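Xylan esterase 1 (Thermoanaerobacterium sp. 'JW/SL YS485', PDB 3FCY) probably hydrolyses acetyl esters of xylan and related substrates, as a calcium-binding alpha/beta hydrolase of carbohydrate esterase family 7. Local coordinates at residues G42-P47 and S235-V240; R91-H96 and Q148-G153; E230-S235 and S304-A309. All blocks are in the same frame, centred on the assembly; numbering follows the deposited sequence.

In the fold
Along the chain interaction 2, whose segments are separated by 51 residues, is nested inside the loop closed by interaction 1, whereas interactions 1 and 3 cross and share Ser235. These two have centres about 10 Å apart and touch directly, Arg239 meeting Ser304 and Asp236 packing on Ala308, so the loop 42-47, the segment 230-240 and helix 303-310 form one continuous cluster beside the parallel strands 226-230 and 289-295. Interaction 2 lies on the opposite side of the chain's centre from interaction 3, their centres about 26 Å apart, at the start of antiparallel strand 94-102. The contacts thus lie in two distant regions of one alpha/beta hydrolase fold, one adjoining the predicted catalytic residues.

Interaction 1. Residues G42-P47 and S235-V240; sequences GTNPCP and SDYKRV
The irregular backbone of 42-47 runs past the first turn of helix 237-242, with the CA atoms of Asn44 and Lys238 4.7 Å apart. In this alpha/beta hydrolase the contact fastens an N-terminal loop to the start of a helix that follows strand 226-230, and it does so through one carboxylate and one amide. Asp236 stands at the N-cap position but spends its carboxylate on the loop, not on capping; its OD1 accepts two successive loop amides: Thr43 N at 2.7 Å, from the syn side and 22° out of the carboxylate plane, and Asn44 N at 2.8 Å, nearly in line with the C-O bond. With CG anti to the backbone N (chi1 -155°), the carboxylate extends to the loop, and its OD2 is bound by Tyr40, which also bonds Thr43 OG1. Both oxygens are held, and the carboxylate has little freedom to rotate. In return, Asn44 OD1 receives the amide of Lys238 in the helix's first turn, a bond bent to 146° at the hydrogen. The Asn44 amide is fixed at its other end, since ND2 donates to Phe271 O. Beside these polar links, Thr43 CG2 rests on Lys238 CG, while the lysine chain bends away to place NZ on Asp242. Asn44 OD1 also sits at the edge of the Tyr237 ring, 3.4 Å from Tyr237 CB.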
ATOM      1  N   GLY A  42       2.402 -22.010 -24.622  1.00 30.97           N
ATOM      2  CA  GLY A  42       2.442 -22.588 -23.289  1.00 30.93           C
ATOM      3  C   GLY A  42       3.792 -23.062 -22.796  1.00 31.52           C
ATOM      4  O   GLY A  42       4.725 -23.264 -23.580  1.00 30.06           O
ATOM      5  N   THR A  43       3.888 -23.250 -21.482  1.00 31.66           N
ATOM      6  CA  THR A  43       5.126 -23.695 -20.853  1.00 31.57           C
ATOM      7  C   THR A  43       4.913 -24.889 -19.928  1.00 31.99           C
ATOM      8  O   THR A  43       5.769 -25.768 -19.839  1.00 32.38           O
ATOM      9  CB  THR A  43       5.772 -22.555 -20.025  1.00 31.85           C
ATOM     10  OG1 THR A  43       5.981 -21.411 -20.863  1.00 31.16           O
ATOM     11  CG2 THR A  43       7.113 -23.004 -19.446  1.00 31.60           C
ATOM     12  N   ASN A  44       3.780 -24.922 -19.234  1.00 31.82           N
ATOM     13  CA  ASN A  44       3.510 -26.020 -18.311  1.00 32.16           C
ATOM     14  C   ASN A  44       3.489 -27.353 -19.053  1.00 33.57           C
ATOM     15  O   ASN A  44       2.869 -27.474 -20.108  1.00 33.10           O
ATOM     16  CB  ASN A  44       2.172 -25.818 -17.599  1.00 30.93           C
ATOM     17  CG  ASN A  44       2.099 -26.577 -16.290  1.00 31.90           C
ATOM     18  OD1 ASN A  44       2.605 -26.114 -15.267  1.00 32.10           O
ATOM     19  ND2 ASN A  44       1.492 -27.758 -16.319  1.00 29.49           N
ATOM     20  N   PRO A  45       4.170 -28.373 -18.507  1.00 34.15           N
ATOM     21  CA  PRO A  45       4.204 -29.688 -19.152  1.00 35.63           C
ATOM     22  C   PRO A  45       2.829 -30.345 -19.240  1.00 37.38           C
ATOM     23  O   PRO A  45       1.868 -29.900 -18.610  1.00 36.64           O
ATOM     24  CB  PRO A  45       5.157 -30.487 -18.264  1.00 36.88           C
ATOM     25  CG  PRO A  45       6.057 -29.431 -17.685  1.00 37.07           C
ATOM     26  CD  PRO A  45       5.079 -28.335 -17.350  1.00 35.86           C
ATOM     27  N   CYS A  46       2.750 -31.403 -20.040  1.00 38.05           N
ATOM     28  CA  CYS A  46       1.520 -32.163 -20.216  1.00 39.14           C
ATOM     29  C   CYS A  46       1.881 -33.626 -19.987  1.00 38.57           C
ATOM     30  O   CYS A  46       2.720 -34.180 -20.691  1.00 38.52           O
ATOM     31  CB  CYS A  46       0.972 -31.982 -21.632  1.00 39.59           C
ATOM     32  SG  CYS A  46      -0.602 -32.825 -21.920  1.00 44.87           S
ATOM     33  N   PRO A  47       1.257 -34.269 -18.987  1.00 38.80           N
ATOM     34  CA  PRO A  47       1.558 -35.677 -18.711  1.00 38.48           C
ATOM     35  C   PRO A  47       1.473 -36.536 -19.972  1.00 38.72           C
ATOM     36  O   PRO A  47       0.649 -36.283 -20.851  1.00 37.08           O
ATOM     37  CB  PRO A  47       0.498 -36.060 -17.683  1.00 38.73           C
ATOM     38  CG  PRO A  47       0.264 -34.772 -16.951  1.00 38.69           C
ATOM     39  CD  PRO A  47       0.212 -33.767 -18.078  1.00 37.53           C
ATOM     40  N   SER A 235      -4.679 -22.090 -16.257  1.00 23.59           N
ATOM     41  CA  SER A 235      -3.971 -22.372 -17.492  1.00 24.53           C
ATOM     42  C   SER A 235      -2.480 -22.067 -17.447  1.00 25.05           C
ATOM     43  O   SER A 235      -2.070 -21.011 -16.965  1.00 25.45           O
ATOM     44  CB  SER A 235      -4.603 -21.572 -18.636  1.00 25.54           C
ATOM     45  OG  SER A 235      -3.836 -21.664 -19.827  1.00 25.57           O
ATOM     46  N   ASP A 236      -1.671 -23.006 -17.935  1.00 23.77           N
ATOM     47  CA  ASP A 236      -0.231 -22.788 -18.028  1.00 23.25           C
ATOM     48  C   ASP A 236       0.402 -22.400 -16.686  1.00 22.91           C
ATOM     49  O   ASP A 236       1.101 -21.395 -16.587  1.00 21.07           O
ATOM     50  CB  ASP A 236      -0.014 -21.685 -19.068  1.00 24.19           C
ATOM     51  CG  ASP A 236       1.346 -21.737 -19.723  1.00 26.76           C
ATOM     52  OD1 ASP A 236       2.074 -22.738 -19.569  1.00 26.72           O
ATOM     53  OD2 ASP A 236       1.676 -20.756 -20.415  1.00 27.37           O
ATOM     54  N   TYR A 237       0.163 -23.214 -15.663  1.00 23.06           N
ATOM     55  CA  TYR A 237       0.682 -22.961 -14.316  1.00 24.04           C
ATOM     56  C   TYR A 237       2.152 -22.547 -14.248  1.00 24.82           C
ATOM     57  O   TYR A 237       2.475 -21.514 -13.668  1.00 24.55           O
ATOM     58  CB  TYR A 237       0.444 -24.193 -13.436  1.00 22.23           C
ATOM     59  CG  TYR A 237      -1.022 -24.560 -13.315  1.00 22.17           C
ATOM     60  CD1 TYR A 237      -1.923 -23.723 -12.650  1.00 21.66           C
ATOM     61  CD2 TYR A 237      -1.514 -25.732 -13.887  1.00 22.16           C
ATOM     62  CE1 TYR A 237      -3.279 -24.047 -12.564  1.00 20.27           C
ATOM     63  CE2 TYR A 237      -2.862 -26.065 -13.806  1.00 21.10           C
ATOM     64  CZ  TYR A 237      -3.737 -25.222 -13.146  1.00 20.61           C
ATOM     65  OH  TYR A 237      -5.066 -25.561 -13.082  1.00 20.38           O
ATOM     66  N   LYS A 238       3.035 -23.346 -14.842  1.00 25.38           N
ATOM     67  CA  LYS A 238       4.471 -23.058 -14.835  1.00 26.65           C
ATOM     68  C   LYS A 238       4.802 -21.643 -15.321  1.00 26.77           C
ATOM     69  O   LYS A 238       5.694 -20.980 -14.778  1.00 27.02           O
ATOM     70  CB  LYS A 238       5.207 -24.089 -15.698  1.00 28.24           C
ATOM     71  CG  LYS A 238       6.732 -23.908 -15.801  1.00 30.26           C
ATOM     72  CD  LYS A 238       7.454 -24.323 -14.528  1.00 33.35           C
ATOM     73  CE  LYS A 238       8.945 -24.585 -14.774  1.00 31.44           C
ATOM     74  NZ  LYS A 238       9.697 -23.405 -15.297  1.00 30.31           N
ATOM     75  N   ARG A 239       4.089 -21.183 -16.345  1.00 25.44           N
ATOM     76  CA  ARG A 239       4.314 -19.847 -16.887  1.00 24.15           C
ATOM     77  C   ARG A 239       4.057 -18.786 -15.820  1.00 23.60           C
ATOM     78  O   ARG A 239       4.840 -17.850 -15.660  1.00 22.41           O
ATOM     79  CB  ARG A 239       3.398 -19.600 -18.090  1.00 24.16           C
ATOM     80  CG  ARG A 239       3.475 -18.192 -18.660  1.00 24.03           C
ATOM     81  CD  ARG A 239       4.873 -17.847 -19.159  1.00 22.75           C
ATOM     82  NE  ARG A 239       4.893 -16.527 -19.783  1.00 25.00           N
ATOM     83  CZ  ARG A 239       5.994 -15.896 -20.179  1.00 28.22           C
ATOM     84  NH1 ARG A 239       7.184 -16.464 -20.021  1.00 30.36           N
ATOM     85  NH2 ARG A 239       5.908 -14.690 -20.728  1.00 29.04           N
ATOM     86  N   VAL A 240       2.952 -18.935 -15.098  1.00 24.93           N
ATOM     87  CA  VAL A 240       2.603 -17.993 -14.037  1.00 25.76           C
ATOM     88  C   VAL A 240       3.752 -17.905 -13.030  1.00 26.19           C
ATOM     89  O   VAL A 240       4.150 -16.818 -12.612  1.00 25.36           O
ATOM     90  CB  VAL A 240       1.329 -18.446 -13.283  1.00 25.13           C
ATOM     91  CG1 VAL A 240       1.011 -17.466 -12.156  1.00 25.89           C
ATOM     92  CG2 VAL A 240       0.157 -18.548 -14.248  1.00 26.39           C
TER

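Interaction 2. Residues R91-H96 and Q148-G153; sequences RGARIH and QSQDVG
His96 and Arg94, at the start of strand 94-102, are bound by the loop 148-153, which runs antiparallel to them. The tight part is polar: Arg94 O accepts Gln150 N at 3.0 Å, and Gln150 reaches across with its side chain, OE1 taking Arg94 N, also at 3.0 Å. A chi1 of 165° and a straight chain beyond CG carry the amide to this N-H, Arg94 N lying 23° out of the plane of the Gln150 side-chain carbonyl. One residue earlier in the loop, Ser149 OG accepts His96 N in a nearly straight bond of 2.8 Å, and it is also bonded to Asp141 O. Ile95 CG2 packs against the same hydroxyl. The two ends are looser and more open to solvent, at Gly92 and at Gln148. Beside Gly92, Val152 spreads its methyls over Arg91 O and Ala93, CG1 being 4.0 Å from Ala93 CB. At the other end, Gln148 lays CB over one face of the His96 imidazole, whose nitrogens bond Asp141 and Asp84. Gln148 and Gln150 also pack on Phe260 and Thr156 of a second subunit. Strand 80-88 pairs with Ile95 through Phe87, and helix 176-192 touches Arg91, Ile95 and Asp151.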
ATOM      1  N   ARG A  91     -17.492 -39.471  -6.898  1.00 27.32           N
ATOM      2  CA  ARG A  91     -17.179 -39.588  -5.478  1.00 28.25           C
ATOM      3  C   ARG A  91     -18.376 -39.288  -4.575  1.00 28.76           C
ATOM      4  O   ARG A  91     -18.213 -38.999  -3.388  1.00 28.66           O
ATOM      5  CB  ARG A  91     -15.988 -38.682  -5.112  1.00 26.76           C
ATOM      6  CG  ARG A  91     -14.749 -38.887  -5.995  1.00 27.31           C
ATOM      7  CD  ARG A  91     -14.393 -40.366  -6.137  1.00 27.70           C
ATOM      8  NE  ARG A  91     -13.437 -40.624  -7.218  1.00 27.81           N
ATOM      9  CZ  ARG A  91     -12.130 -40.371  -7.158  1.00 29.85           C
ATOM     10  NH1 ARG A  91     -11.596 -39.846  -6.061  1.00 28.76           N
ATOM     11  NH2 ARG A  91     -11.351 -40.652  -8.197  1.00 28.96           N
ATOM     12  N   GLY A  92     -19.575 -39.357  -5.150  1.00 27.60           N
ATOM     13  CA  GLY A  92     -20.794 -39.130  -4.390  1.00 26.66           C
ATOM     14  C   GLY A  92     -21.130 -37.705  -3.988  1.00 27.44           C
ATOM     15  O   GLY A  92     -22.038 -37.491  -3.186  1.00 28.08           O
ATOM     16  N   ALA A  93     -20.421 -36.726  -4.539  1.00 28.24           N
ATOM     17  CA  ALA A  93     -20.678 -35.328  -4.197  1.00 27.42           C
ATOM     18  C   ALA A  93     -21.985 -34.804  -4.795  1.00 27.64           C
ATOM     19  O   ALA A  93     -22.252 -34.978  -5.981  1.00 27.69           O
ATOM     20  CB  ALA A  93     -19.512 -34.457  -4.653  1.00 27.71           C
ATOM     21  N   ARG A  94     -22.795 -34.160  -3.963  1.00 25.79           N
ATOM     22  CA  ARG A  94     -24.060 -33.595  -4.412  1.00 27.70           C
ATOM     23  C   ARG A  94     -23.750 -32.199  -4.963  1.00 26.85           C
ATOM     24  O   ARG A  94     -23.350 -31.307  -4.216  1.00 27.42           O
ATOM     25  CB  ARG A  94     -25.030 -33.505  -3.228  1.00 27.36           C
ATOM     26  CG  ARG A  94     -26.491 -33.378  -3.610  1.00 30.55           C
ATOM     27  CD  ARG A  94     -26.988 -34.604  -4.380  1.00 29.02           C
ATOM     28  NE  ARG A  94     -28.426 -34.529  -4.616  1.00 26.90           N
ATOM     29  CZ  ARG A  94     -29.061 -35.170  -5.592  1.00 28.08           C
ATOM     30  NH1 ARG A  94     -28.388 -35.943  -6.435  1.00 24.73           N
ATOM     31  NH2 ARG A  94     -30.373 -35.032  -5.728  1.00 28.41           N
ATOM     32  N   ILE A  95     -23.918 -32.021  -6.271  1.00 27.08           N
ATOM     33  CA  ILE A  95     -23.629 -30.745  -6.925  1.00 26.53           C
ATOM     34  C   ILE A  95     -24.885 -29.894  -7.101  1.00 26.60           C
ATOM     35  O   ILE A  95     -25.976 -30.415  -7.350  1.00 27.37           O
ATOM     36  CB  ILE A  95     -22.996 -30.971  -8.320  1.00 26.71           C
ATOM     37  CG1 ILE A  95     -21.868 -32.003  -8.226  1.00 28.00           C
ATOM     38  CG2 ILE A  95     -22.456 -29.653  -8.873  1.00 25.71           C
ATOM     39  CD1 ILE A  95     -20.725 -31.613  -7.290  1.00 28.26           C
ATOM     40  N   HIS A  96     -24.728 -28.580  -6.977  1.00 26.21           N
ATOM     41  CA  HIS A  96     -25.851 -27.664  -7.123  1.00 26.30           C
ATOM     42  C   HIS A  96     -25.662 -26.664  -8.254  1.00 26.51           C
ATOM     43  O   HIS A  96     -24.545 -26.242  -8.554  1.00 24.51           O
ATOM     44  CB  HIS A  96     -26.099 -26.915  -5.808  1.00 28.09           C
ATOM     45  CG  HIS A  96     -27.065 -25.774  -5.932  1.00 31.82           C
ATOM     46  ND1 HIS A  96     -26.674 -24.507  -6.310  1.00 33.18           N
ATOM     47  CD2 HIS A  96     -28.403 -25.712  -5.737  1.00 31.76           C
ATOM     48  CE1 HIS A  96     -27.731 -23.713  -6.340  1.00 33.11           C
ATOM     49  NE2 HIS A  96     -28.793 -24.421  -5.996  1.00 33.78           N
ATOM     50  N   GLN A 148     -23.493 -23.945  -2.968  1.00 26.42           N
ATOM     51  CA  GLN A 148     -24.062 -25.098  -2.282  1.00 27.54           C
ATOM     52  C   GLN A 148     -23.621 -26.456  -2.814  1.00 27.11           C
ATOM     53  O   GLN A 148     -24.309 -27.457  -2.608  1.00 27.13           O
ATOM     54  CB  GLN A 148     -25.588 -25.014  -2.312  1.00 31.17           C
ATOM     55  CG  GLN A 148     -26.148 -23.881  -1.476  1.00 38.58           C
ATOM     56  CD  GLN A 148     -25.757 -24.003  -0.016  1.00 44.27           C
ATOM     57  OE1 GLN A 148     -26.044 -25.014   0.632  1.00 47.97           O
ATOM     58  NE2 GLN A 148     -25.099 -22.972   0.513  1.00 47.05           N
ATOM     59  N   SER A 149     -22.482 -26.504  -3.496  1.00 24.24           N
ATOM     60  CA  SER A 149     -21.990 -27.776  -4.014  1.00 25.37           C
ATOM     61  C   SER A 149     -21.028 -28.404  -3.018  1.00 26.09           C
ATOM     62  O   SER A 149     -20.195 -27.726  -2.415  1.00 22.72           O
ATOM     63  CB  SER A 149     -21.304 -27.592  -5.369  1.00 24.15           C
ATOM     64  OG  SER A 149     -22.271 -27.319  -6.371  1.00 25.84           O
ATOM     65  N   GLN A 150     -21.146 -29.716  -2.864  1.00 27.22           N
ATOM     66  CA  GLN A 150     -20.331 -30.462  -1.918  1.00 28.59           C
ATOM     67  C   GLN A 150     -18.969 -30.958  -2.400  1.00 27.91           C
ATOM     68  O   GLN A 150     -18.808 -31.378  -3.547  1.00 27.59           O
ATOM     69  CB  GLN A 150     -21.170 -31.637  -1.401  1.00 30.27           C
ATOM     70  CG  GLN A 150     -20.424 -32.746  -0.689  1.00 33.14           C
ATOM     71  CD  GLN A 150     -21.366 -33.883  -0.308  1.00 36.59           C
ATOM     72  OE1 GLN A 150     -22.314 -34.182  -1.036  1.00 32.03           O
ATOM     73  NE2 GLN A 150     -21.102 -34.525   0.828  1.00 37.36           N
ATOM     74  N   ASP A 151     -17.991 -30.874  -1.502  1.00 27.20           N
ATOM     75  CA  ASP A 151     -16.630 -31.361  -1.727  1.00 27.26           C
ATOM     76  C   ASP A 151     -16.498 -32.426  -0.644  1.00 28.23           C
ATOM     77  O   ASP A 151     -16.356 -32.101   0.539  1.00 27.31           O
ATOM     78  CB  ASP A 151     -15.590 -30.253  -1.502  1.00 25.91           C
ATOM     79  CG  ASP A 151     -14.152 -30.778  -1.504  1.00 26.21           C
ATOM     80  OD1 ASP A 151     -13.925 -31.932  -1.924  1.00 25.99           O
ATOM     81  OD2 ASP A 151     -13.236 -30.026  -1.096  1.00 25.19           O
ATOM     82  N   VAL A 152     -16.582 -33.692  -1.045  1.00 27.63           N
ATOM     83  CA  VAL A 152     -16.500 -34.800  -0.101  1.00 27.56           C
ATOM     84  C   VAL A 152     -15.106 -34.964   0.496  1.00 28.81           C
ATOM     85  O   VAL A 152     -14.914 -35.730   1.440  1.00 30.47           O
ATOM     86  CB  VAL A 152     -16.927 -36.141  -0.763  1.00 27.13           C
ATOM     87  CG1 VAL A 152     -18.391 -36.070  -1.185  1.00 25.69           C
ATOM     88  CG2 VAL A 152     -16.042 -36.445  -1.963  1.00 24.96           C
ATOM     89  N   GLY A 153     -14.138 -34.235  -0.053  1.00 29.15           N
ATOM     90  CA  GLY A 153     -12.778 -34.318   0.448  1.00 28.76           C
ATOM     91  C   GLY A 153     -12.205 -35.722   0.390  1.00 29.93           C
ATOM     92  O   GLY A 153     -12.350 -36.425  -0.615  1.00 28.25           O
TER

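Interaction 3. Residues E230-S235 and S304-A309; sequences EYPFLS and STVFAA
The loop that leaves parallel strand 226-230 of the alpha/beta hydrolase sheet packs here against helix 303-310, beside the predicted Ser208-His327-Asp298 triad. Pro232 and Val306 provide the apolar part: the two side chains cross at about a right angle, with the proline CD 3.7 Å from Val306 CG1 and its CG only slightly farther. Val306 chi1, at 173°, sets CG1 opposite the backbone N and CG2 beside that N, which brings both methyls against the CG-CD edge of the proline ring. Met292 of strand 289-295 touches both residues, which places the pair against the sheet. Tyr231 CB points away from the helix, and the ring beyond it meets that of His327 edge-to-face; the loop therefore links the helix with the neighbourhood of the predicted triad. Farther along, a water donates to Pro232 O and to Thr305 OG1, each at 2.9 Å, bridging the loop carbonyl and the threonine hydroxyl. Thr305 OG1 is in addition bonded to Pro302 O. The loop closes on the helix at Ser235, whose neighbouring Val279 and Lys280 belong to helix 279-282. The Ser235 hydroxyl (OG) donates to Thr305 O at 2.9 Å, 31° out of the carbonyl plane, and Thr305 CB in turn lies 3.3 Å from Ser235 O. One turn on, Ala309 CB abuts Ser235 OG at 3.7 Å.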
ATOM      1  N   GLU A 230     -13.675 -15.799 -20.625  1.00 22.70           N
ATOM      2  CA  GLU A 230     -13.132 -14.491 -20.288  1.00 22.97           C
ATOM      3  C   GLU A 230     -11.940 -14.596 -19.347  1.00 23.65           C
ATOM      4  O   GLU A 230     -12.056 -15.139 -18.249  1.00 24.04           O
ATOM      5  CB  GLU A 230     -14.235 -13.636 -19.663  1.00 23.28           C
ATOM      6  CG  GLU A 230     -15.393 -13.408 -20.615  1.00 27.08           C
ATOM      7  CD  GLU A 230     -16.542 -12.644 -19.998  1.00 28.30           C
ATOM      8  OE1 GLU A 230     -16.310 -11.551 -19.442  1.00 30.18           O
ATOM      9  OE2 GLU A 230     -17.685 -13.132 -20.082  1.00 28.38           O
ATOM     10  N   TYR A 231     -10.801 -14.060 -19.784  1.00 24.56           N
ATOM     11  CA  TYR A 231      -9.561 -14.100 -19.006  1.00 25.06           C
ATOM     12  C   TYR A 231      -9.503 -15.352 -18.137  1.00 24.51           C
ATOM     13  O   TYR A 231      -9.507 -15.278 -16.907  1.00 24.01           O
ATOM     14  CB  TYR A 231      -9.410 -12.825 -18.151  1.00 24.16           C
ATOM     15  CG  TYR A 231     -10.664 -12.307 -17.469  1.00 25.54           C
ATOM     16  CD1 TYR A 231     -10.874 -12.501 -16.102  1.00 26.02           C
ATOM     17  CD2 TYR A 231     -11.608 -11.563 -18.176  1.00 24.32           C
ATOM     18  CE1 TYR A 231     -11.991 -11.955 -15.455  1.00 26.72           C
ATOM     19  CE2 TYR A 231     -12.725 -11.017 -17.541  1.00 27.44           C
ATOM     20  CZ  TYR A 231     -12.910 -11.213 -16.182  1.00 27.14           C
ATOM     21  OH  TYR A 231     -14.005 -10.660 -15.557  1.00 28.78           O
ATOM     22  N   PRO A 232      -9.430 -16.527 -18.785  1.00 24.26           N
ATOM     23  CA  PRO A 232      -9.377 -17.827 -18.109  1.00 23.72           C
ATOM     24  C   PRO A 232      -8.269 -18.040 -17.085  1.00 23.99           C
ATOM     25  O   PRO A 232      -7.125 -17.623 -17.267  1.00 22.89           O
ATOM     26  CB  PRO A 232      -9.296 -18.819 -19.270  1.00 24.24           C
ATOM     27  CG  PRO A 232      -8.579 -18.035 -20.339  1.00 23.71           C
ATOM     28  CD  PRO A 232      -9.252 -16.687 -20.241  1.00 24.14           C
ATOM     29  N   PHE A 233      -8.658 -18.699 -16.001  1.00 23.83           N
ATOM     30  CA  PHE A 233      -7.795 -19.055 -14.880  1.00 23.76           C
ATOM     31  C   PHE A 233      -7.559 -20.559 -15.075  1.00 23.60           C
ATOM     32  O   PHE A 233      -8.268 -21.189 -15.863  1.00 25.36           O
ATOM     33  CB  PHE A 233      -8.573 -18.781 -13.585  1.00 24.37           C
ATOM     34  CG  PHE A 233      -7.840 -19.122 -12.313  1.00 27.24           C
ATOM     35  CD1 PHE A 233      -6.614 -18.539 -12.010  1.00 26.03           C
ATOM     36  CD2 PHE A 233      -8.433 -19.963 -11.368  1.00 27.59           C
ATOM     37  CE1 PHE A 233      -5.994 -18.780 -10.782  1.00 25.92           C
ATOM     38  CE2 PHE A 233      -7.822 -20.209 -10.142  1.00 27.35           C
ATOM     39  CZ  PHE A 233      -6.599 -19.615  -9.849  1.00 27.46           C
ATOM     40  N   LEU A 234      -6.571 -21.124 -14.385  1.00 23.36           N
ATOM     41  CA  LEU A 234      -6.263 -22.558 -14.476  1.00 23.82           C
ATOM     42  C   LEU A 234      -5.556 -22.956 -15.769  1.00 23.85           C
ATOM     43  O   LEU A 234      -5.787 -24.043 -16.307  1.00 24.27           O
ATOM     44  CB  LEU A 234      -7.543 -23.391 -14.337  1.00 21.10           C
ATOM     45  CG  LEU A 234      -8.401 -23.170 -13.087  1.00 22.26           C
ATOM     46  CD1 LEU A 234      -9.657 -24.027 -13.198  1.00 19.50           C
ATOM     47  CD2 LEU A 234      -7.611 -23.520 -11.824  1.00 20.63           C
ATOM     48  N   SER A 235      -4.679 -22.090 -16.257  1.00 23.59           N
ATOM     49  CA  SER A 235      -3.971 -22.372 -17.492  1.00 24.53           C
ATOM     50  C   SER A 235      -2.480 -22.067 -17.447  1.00 25.05           C
ATOM     51  O   SER A 235      -2.070 -21.011 -16.965  1.00 25.45           O
ATOM     52  CB  SER A 235      -4.603 -21.572 -18.636  1.00 25.54           C
ATOM     53  OG  SER A 235      -3.836 -21.664 -19.827  1.00 25.57           O
ATOM     54  N   SER A 304      -0.100 -14.109 -21.284  1.00 27.33           N
ATOM     55  CA  SER A 304       0.556 -15.250 -21.917  1.00 26.37           C
ATOM     56  C   SER A 304      -0.123 -16.583 -21.595  1.00 25.82           C
ATOM     57  O   SER A 304      -0.196 -17.468 -22.450  1.00 25.48           O
ATOM     58  CB  SER A 304       2.040 -15.301 -21.522  1.00 26.11           C
ATOM     59  OG  SER A 304       2.214 -15.369 -20.116  1.00 27.50           O
ATOM     60  N   THR A 305      -0.626 -16.736 -20.373  1.00 25.23           N
ATOM     61  CA  THR A 305      -1.296 -17.985 -20.010  1.00 24.39           C
ATOM     62  C   THR A 305      -2.649 -18.073 -20.715  1.00 23.73           C
ATOM     63  O   THR A 305      -3.138 -19.163 -21.008  1.00 23.43           O
ATOM     64  CB  THR A 305      -1.518 -18.099 -18.483  1.00 24.95           C
ATOM     65  OG1 THR A 305      -2.401 -17.059 -18.043  1.00 25.09           O
ATOM     66  CG2 THR A 305      -0.193 -17.985 -17.750  1.00 25.88           C
ATOM     67  N   VAL A 306      -3.254 -16.920 -20.982  1.00 23.91           N
ATOM     68  CA  VAL A 306      -4.542 -16.885 -21.668  1.00 24.15           C
ATOM     69  C   VAL A 306      -4.334 -17.235 -23.145  1.00 25.52           C
ATOM     70  O   VAL A 306      -5.096 -18.016 -23.712  1.00 25.88           O
ATOM     71  CB  VAL A 306      -5.202 -15.491 -21.538  1.00 24.24           C
ATOM     72  CG1 VAL A 306      -6.471 -15.416 -22.392  1.00 23.82           C
ATOM     73  CG2 VAL A 306      -5.542 -15.224 -20.074  1.00 23.02           C
ATOM     74  N   PHE A 307      -3.299 -16.669 -23.762  1.00 25.15           N
ATOM     75  CA  PHE A 307      -3.032 -16.968 -25.164  1.00 26.86           C
ATOM     76  C   PHE A 307      -2.590 -18.409 -25.356  1.00 27.31           C
ATOM     77  O   PHE A 307      -2.815 -18.992 -26.413  1.00 27.33           O
ATOM     78  CB  PHE A 307      -1.989 -16.016 -25.752  1.00 26.89           C
ATOM     79  CG  PHE A 307      -2.586 -14.793 -26.386  1.00 26.61           C
ATOM     80  CD1 PHE A 307      -2.742 -13.619 -25.662  1.00 27.24           C
ATOM     81  CD2 PHE A 307      -3.042 -14.833 -27.700  1.00 27.90           C
ATOM     82  CE1 PHE A 307      -3.344 -12.501 -26.236  1.00 28.13           C
ATOM     83  CE2 PHE A 307      -3.648 -13.719 -28.283  1.00 28.23           C
ATOM     84  CZ  PHE A 307      -3.799 -12.552 -27.548  1.00 26.27           C
ATOM     85  N   ALA A 308      -1.970 -18.988 -24.334  1.00 26.99           N
ATOM     86  CA  ALA A 308      -1.532 -20.377 -24.417  1.00 26.64           C
ATOM     87  C   ALA A 308      -2.757 -21.275 -24.595  1.00 26.56           C
ATOM     88  O   ALA A 308      -2.745 -22.209 -25.396  1.00 27.60           O
ATOM     89  CB  ALA A 308      -0.772 -20.768 -23.153  1.00 27.22           C
ATOM     90  N   ALA A 309      -3.818 -20.989 -23.847  1.00 24.35           N
ATOM     91  CA  ALA A 309      -5.036 -21.781 -23.951  1.00 24.10           C
ATOM     92  C   ALA A 309      -5.667 -21.516 -25.311  1.00 25.23           C
ATOM     93  O   ALA A 309      -6.056 -22.442 -26.013  1.00 24.85           O
ATOM     94  CB  ALA A 309      -6.011 -21.405 -22.842  1.00 23.86           C
TER
HETATM   95  O   HOH W   1      -4.464 -17.916 -16.214  1.00 27.96           O